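Local coordinates for orotate phosphoribosyltransferase (Aeropyrum pernix, PDB 2YZK), which probably catalyses the magnesium-dependent transfer of the 5-phosphoribosyl group from 5-phosphoribosyl 1-diphosphate to orotate, giving orotidine 5'-monophosphate in pyrimidine biosynthesis, at residues Ser60-Val65 against Pro71-Leu76; Lys124-Leu129 against Tyr134-Ala139. All coordinates share one frame; numbering follows the deposited sequence.

Contact 1 (Ser60-Val65 against Pro71-Leu76)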
loop_
_atom_site.group_PDB
_atom_site.type_symbol
_atom_site.label_atom_id
_atom_site.label_comp_id
_atom_site.label_asym_id
_atom_site.label_seq_id
_atom_site.Cartn_x
_atom_site.Cartn_y
_atom_site.Cartn_z
ATOM N N SER A 60 -12.850 -12.482 -5.991
ATOM C CA SER A 60 -11.754 -13.443 -5.926
ATOM C C SER A 60 -10.497 -12.729 -5.435
ATOM O O SER A 60 -9.554 -13.366 -4.963
ATOM C CB SER A 60 -11.498 -14.077 -7.297
ATOM O OG SER A 60 -10.834 -13.183 -8.163
ATOM N N ALA A 61 -10.490 -11.403 -5.540
ATOM C CA ALA A 61 -9.353 -10.606 -5.095
ATOM C C ALA A 61 -9.722 -9.135 -4.950
ATOM O O ALA A 61 -10.670 -8.663 -5.570
ATOM C CB ALA A 61 -8.199 -10.749 -6.075
ATOM N N VAL A 62 -8.977 -8.426 -4.110
ATOM C CA VAL A 62 -9.191 -7.000 -3.920
ATOM C C VAL A 62 -8.023 -6.341 -4.651
ATOM O O VAL A 62 -6.874 -6.725 -4.449
ATOM C CB VAL A 62 -9.125 -6.599 -2.434
ATOM C CG1 VAL A 62 -9.437 -5.118 -2.294
ATOM C CG2 VAL A 62 -10.109 -7.424 -1.613
ATOM N N ILE A 63 -8.313 -5.371 -5.510
ATOM C CA ILE A 63 -7.261 -4.693 -6.262
ATOM C C ILE A 63 -7.172 -3.227 -5.861
ATOM O O ILE A 63 -8.172 -2.504 -5.890
ATOM C CB ILE A 63 -7.522 -4.749 -7.782
ATOM C CG1 ILE A 63 -7.706 -6.202 -8.231
ATOM C CG2 ILE A 63 -6.358 -4.099 -8.535
ATOM C CD1 ILE A 63 -6.519 -7.179 -8.004
ATOM N N GLY A 64 -5.973 -2.787 -5.495
ATOM C CA GLY A 64 -5.808 -1.395 -5.113
ATOM C C GLY A 64 -5.251 -0.542 -6.239
ATOM O O GLY A 64 -4.490 -1.031 -7.068
ATOM N N VAL A 65 -5.659 0.722 -6.295
ATOM C CA VAL A 65 -5.141 1.652 -7.297
ATOM C C VAL A 65 -3.931 2.271 -6.587
ATOM O O VAL A 65 -4.083 3.068 -5.660
ATOM C CB VAL A 65 -6.169 2.752 -7.659
ATOM C CG1 VAL A 65 -5.573 3.705 -8.688
ATOM C CG2 VAL A 65 -7.437 2.114 -8.203
ATOM N N PRO A 71 -2.942 1.012 0.653
ATOM C CA PRO A 71 -3.062 0.565 2.047
ATOM C C PRO A 71 -4.465 0.051 2.340
ATOM O O PRO A 71 -4.646 -0.950 3.041
ATOM C CB PRO A 71 -2.742 1.823 2.843
ATOM C CG PRO A 71 -1.798 2.563 1.934
ATOM C CD PRO A 71 -2.461 2.402 0.591
ATOM N N TRP A 72 -5.462 0.744 1.795
ATOM C CA TRP A 72 -6.849 0.358 1.996
ATOM C C TRP A 72 -7.146 -1.014 1.406
ATOM O O TRP A 72 -7.783 -1.845 2.053
ATOM C CB TRP A 72 -7.777 1.405 1.385
ATOM C CG TRP A 72 -7.574 2.746 1.993
ATOM C CD1 TRP A 72 -6.959 3.818 1.419
ATOM C CD2 TRP A 72 -7.916 3.143 3.326
ATOM N NE1 TRP A 72 -6.892 4.862 2.311
ATOM C CE2 TRP A 72 -7.470 4.473 3.491
ATOM C CE3 TRP A 72 -8.553 2.503 4.399
ATOM C CZ2 TRP A 72 -7.639 5.181 4.688
ATOM C CZ3 TRP A 72 -8.723 3.207 5.595
ATOM C CH2 TRP A 72 -8.265 4.534 5.724
ATOM N N ALA A 73 -6.676 -1.249 0.185
ATOM C CA ALA A 73 -6.890 -2.529 -0.479
ATOM C C ALA A 73 -6.203 -3.646 0.296
ATOM O O ALA A 73 -6.772 -4.721 0.492
ATOM C CB ALA A 73 -6.353 -2.482 -1.905
ATOM N N ALA A 74 -4.975 -3.389 0.739
ATOM C CA ALA A 74 -4.223 -4.393 1.487
ATOM C C ALA A 74 -4.919 -4.744 2.800
ATOM O O ALA A 74 -5.001 -5.913 3.167
ATOM C CB ALA A 74 -2.800 -3.895 1.762
HETATM N N MSE A 75 -5.416 -3.732 3.503
HETATM C CA MSE A 75 -6.097 -3.966 4.768
HETATM C C MSE A 75 -7.414 -4.709 4.565
HETATM O O MSE A 75 -7.768 -5.560 5.370
HETATM C CB MSE A 75 -6.309 -2.638 5.502
HETATM C CG MSE A 75 -4.989 -1.957 5.855
HETATM SE SE MSE A 75 -5.171 -0.300 6.549
HETATM C CE MSE A 75 -5.706 -0.759 8.197
ATOM N N LEU A 76 -8.132 -4.387 3.492
ATOM C CA LEU A 76 -9.387 -5.070 3.184
ATOM C C LEU A 76 -9.125 -6.528 2.820
ATOM O O LEU A 76 -9.865 -7.426 3.228
ATOM C CB LEU A 76 -10.109 -4.386 2.022
ATOM C CG LEU A 76 -10.739 -3.027 2.318
ATOM C CD1 LEU A 76 -11.212 -2.393 1.011
ATOM C CD2 LEU A 76 -11.903 -3.198 3.300
#
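The beta-alpha-beta unit made of strand 61-65, helix 70-80 and strand 84-87 begins with this contact, in which the helix turns back over the strand through Ala-73, Val-62 and Gly-64. Strand and helix axes come within 7.1 Å of each other and run nearly antiparallel, at 166°. The approach is closest at Ala-73, whose side chain is directed toward the strand and places CB 3.4 Å from Gly-64 CA. The same methyl is 3.6 Å from Gly-64 N, so it rests directly on main chain. With no side chain at Gly-64, the two backbones draw close, the CA atoms of Gly-64 and Ala-73 being 4.9 Å apart. Two residues earlier in the strand, Val-62 turns to the same helix. Its CG1, set anti to the backbone N by a chi1 of -177°, lies 4.1 Å from Ala-73 CB and 3.9 Å from Ala-73 O. On the next helical turn Leu-76 adds a looser touch, its CB 4.4 Å from Val-62 CG1. No hydrogen bond crosses the interface; the grip is apolar and buried. Beyond it, strand 61-65 pairs in parallel with strands 84-87 and 108-113, and Ile-63 faces away from the helix toward Leu-129 of helix 120-131. Helix 38-58 packs on Trp-72, Met-75 (a selenomethionine) and Leu-76, while Ala-74 and Met-75 also meet helix 70-80 of the second subunit.

Contact 2 (Lys124-Leu129 against Tyr134-Ala139)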
loop_
_atom_site.group_PDB
_atom_site.type_symbol
_atom_site.label_atom_id
_atom_site.label_comp_id
_atom_site.label_asym_id
_atom_site.label_seq_id
_atom_site.Cartn_x
_atom_site.Cartn_y
_atom_site.Cartn_z
ATOM N N LYS A 124 -8.057 3.527 -15.800
ATOM C CA LYS A 124 -6.802 2.945 -16.269
ATOM C C LYS A 124 -6.552 1.593 -15.603
ATOM O O LYS A 124 -6.119 0.641 -16.256
ATOM C CB LYS A 124 -5.627 3.893 -15.986
ATOM C CG LYS A 124 -5.626 5.151 -16.845
ATOM C CD LYS A 124 -4.354 5.975 -16.649
ATOM C CE LYS A 124 -4.260 7.098 -17.674
ATOM N NZ LYS A 124 -2.925 7.780 -17.677
ATOM N N SER A 125 -6.834 1.500 -14.309
ATOM C CA SER A 125 -6.630 0.246 -13.591
ATOM C C SER A 125 -7.576 -0.823 -14.129
ATOM O O SER A 125 -7.203 -1.996 -14.241
ATOM C CB SER A 125 -6.865 0.449 -12.090
ATOM O OG SER A 125 -5.968 1.419 -11.579
ATOM N N ILE A 126 -8.799 -0.414 -14.461
ATOM C CA ILE A 126 -9.790 -1.339 -14.999
ATOM C C ILE A 126 -9.316 -1.895 -16.341
ATOM O O ILE A 126 -9.455 -3.089 -16.613
ATOM C CB ILE A 126 -11.152 -0.647 -15.216
ATOM C CG1 ILE A 126 -11.680 -0.091 -13.891
ATOM C CG2 ILE A 126 -12.146 -1.639 -15.809
ATOM C CD1 ILE A 126 -12.188 -1.144 -12.907
ATOM N N GLU A 127 -8.756 -1.032 -17.182
ATOM C CA GLU A 127 -8.275 -1.486 -18.482
ATOM C C GLU A 127 -7.151 -2.511 -18.337
ATOM O O GLU A 127 -7.117 -3.510 -19.057
ATOM C CB GLU A 127 -7.824 -0.293 -19.332
ATOM C CG GLU A 127 -8.976 0.635 -19.707
ATOM C CD GLU A 127 -8.566 1.755 -20.645
ATOM O OE1 GLU A 127 -7.611 2.493 -20.313
ATOM O OE2 GLU A 127 -9.203 1.906 -21.713
ATOM N N VAL A 128 -6.240 -2.276 -17.397
ATOM C CA VAL A 128 -5.139 -3.206 -17.163
ATOM C C VAL A 128 -5.691 -4.546 -16.672
ATOM O O VAL A 128 -5.278 -5.607 -17.134
ATOM C CB VAL A 128 -4.152 -2.636 -16.120
ATOM C CG1 VAL A 128 -3.089 -3.667 -15.777
ATOM C CG2 VAL A 128 -3.498 -1.383 -16.674
ATOM N N LEU A 129 -6.634 -4.498 -15.739
ATOM C CA LEU A 129 -7.227 -5.724 -15.224
ATOM C C LEU A 129 -7.939 -6.532 -16.312
ATOM O O LEU A 129 -7.723 -7.739 -16.433
ATOM C CB LEU A 129 -8.218 -5.388 -14.110
ATOM C CG LEU A 129 -7.579 -4.934 -12.802
ATOM C CD1 LEU A 129 -8.625 -4.269 -11.925
ATOM C CD2 LEU A 129 -6.970 -6.137 -12.102
ATOM N N TYR A 134 -8.855 -10.523 -15.955
ATOM C CA TYR A 134 -9.706 -10.336 -14.782
ATOM C C TYR A 134 -11.011 -9.700 -15.218
ATOM O O TYR A 134 -11.098 -9.125 -16.304
ATOM C CB TYR A 134 -9.053 -9.396 -13.767
ATOM C CG TYR A 134 -7.753 -9.890 -13.194
ATOM C CD1 TYR A 134 -7.731 -10.743 -12.088
ATOM C CD2 TYR A 134 -6.536 -9.508 -13.760
ATOM C CE1 TYR A 134 -6.520 -11.201 -11.555
ATOM C CE2 TYR A 134 -5.331 -9.961 -13.242
ATOM C CZ TYR A 134 -5.327 -10.804 -12.143
ATOM O OH TYR A 134 -4.124 -11.252 -11.647
ATOM N N THR A 135 -12.033 -9.823 -14.381
ATOM C CA THR A 135 -13.300 -9.181 -14.672
ATOM C C THR A 135 -13.543 -8.240 -13.502
ATOM O O THR A 135 -13.182 -8.548 -12.357
ATOM C CB THR A 135 -14.472 -10.188 -14.809
ATOM O OG1 THR A 135 -14.671 -10.883 -13.576
ATOM C CG2 THR A 135 -14.184 -11.182 -15.917
ATOM N N VAL A 136 -14.127 -7.082 -13.790
ATOM C CA VAL A 136 -14.392 -6.097 -12.755
ATOM C C VAL A 136 -15.559 -5.195 -13.133
ATOM O O VAL A 136 -15.595 -4.636 -14.232
ATOM C CB VAL A 136 -13.125 -5.242 -12.482
ATOM C CG1 VAL A 136 -12.545 -4.722 -13.786
ATOM C CG2 VAL A 136 -13.460 -4.093 -11.554
ATOM N N GLY A 137 -16.518 -5.067 -12.222
ATOM C CA GLY A 137 -17.675 -4.229 -12.490
ATOM C C GLY A 137 -17.967 -3.257 -11.367
ATOM O O GLY A 137 -18.921 -2.486 -11.443
ATOM N N THR A 138 -17.143 -3.292 -10.325
ATOM C CA THR A 138 -17.329 -2.419 -9.174
ATOM C C THR A 138 -16.031 -1.745 -8.740
ATOM O O THR A 138 -14.977 -2.383 -8.684
ATOM C CB THR A 138 -17.872 -3.221 -7.969
ATOM O OG1 THR A 138 -19.129 -3.816 -8.318
ATOM C CG2 THR A 138 -18.052 -2.316 -6.753
ATOM N N ALA A 139 -16.124 -0.450 -8.448
ATOM C CA ALA A 139 -14.997 0.341 -7.964
ATOM C C ALA A 139 -15.489 0.907 -6.637
ATOM O O ALA A 139 -16.590 1.457 -6.553
ATOM C CB ALA A 139 -14.660 1.467 -8.938
#
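Leu-129 and Tyr-134 meet where helix 120-131 gives way to strand 135-141, one step of the Rossmann-like phosphoribosyltransferase fold. Along the Leu-129 side chain, CB comes first, 4.1 Å from Tyr-134 CB. At the branch the two methyls part company: CD2 reaches the tyrosine ring, 3.8 Å from its CD2, whereas CD1 makes a looser contact with Val-136 CG1 at 4.4 Å. The backbone O of Leu-129 accepts a hydrogen bond from Tyr-134 N (3.0 Å, N-H...O angle 155°). That oxygen also lies at the ring edge, 3.4 Å from Tyr-134 CD2. One turn earlier in the helix, Ile-126 extends its CD1 to Val-136 CG2 at 3.5 Å, a tight fit for two methyls. Val-136 has CG2 anti to its backbone N and CG1 between N and the carbonyl carbon (chi1 49°), which lets both branches touch Ile-126. The phenol OH has its partner outside the contact, in Pro-104 O. Chemically, one backbone hydrogen bond ties the end of the helix to the start of the strand segment, while buried hydrocarbon holds the helix against the strand and the tyrosine keeps its polar end satisfied.

In the fold
Contacts 1 and 2 follow one another along the chain and meet on a common five-stranded parallel sheet, their centres about 13 Å apart. Helix 70-80 lies against one face of strand 61-65 and helix 120-131 reaches its other face, so the two helices sandwich the sheet. Contact 2 joins contact 1 directly: Leu-129 CD2 packs 3.9 Å from Ile-63 CG1, and Ser-125 OG lies 3.7 Å from Val-65 CG1. Both lie near residues predicted to bind 5-phosphoribosyl 1-diphosphate, a ligand shared between the subunits. Gly-64 is about 7 Å from the side chain of Asp-113, and the side chain of Ile-126 about 9 Å from Gly-119, both of them residues predicted to bind that ligand.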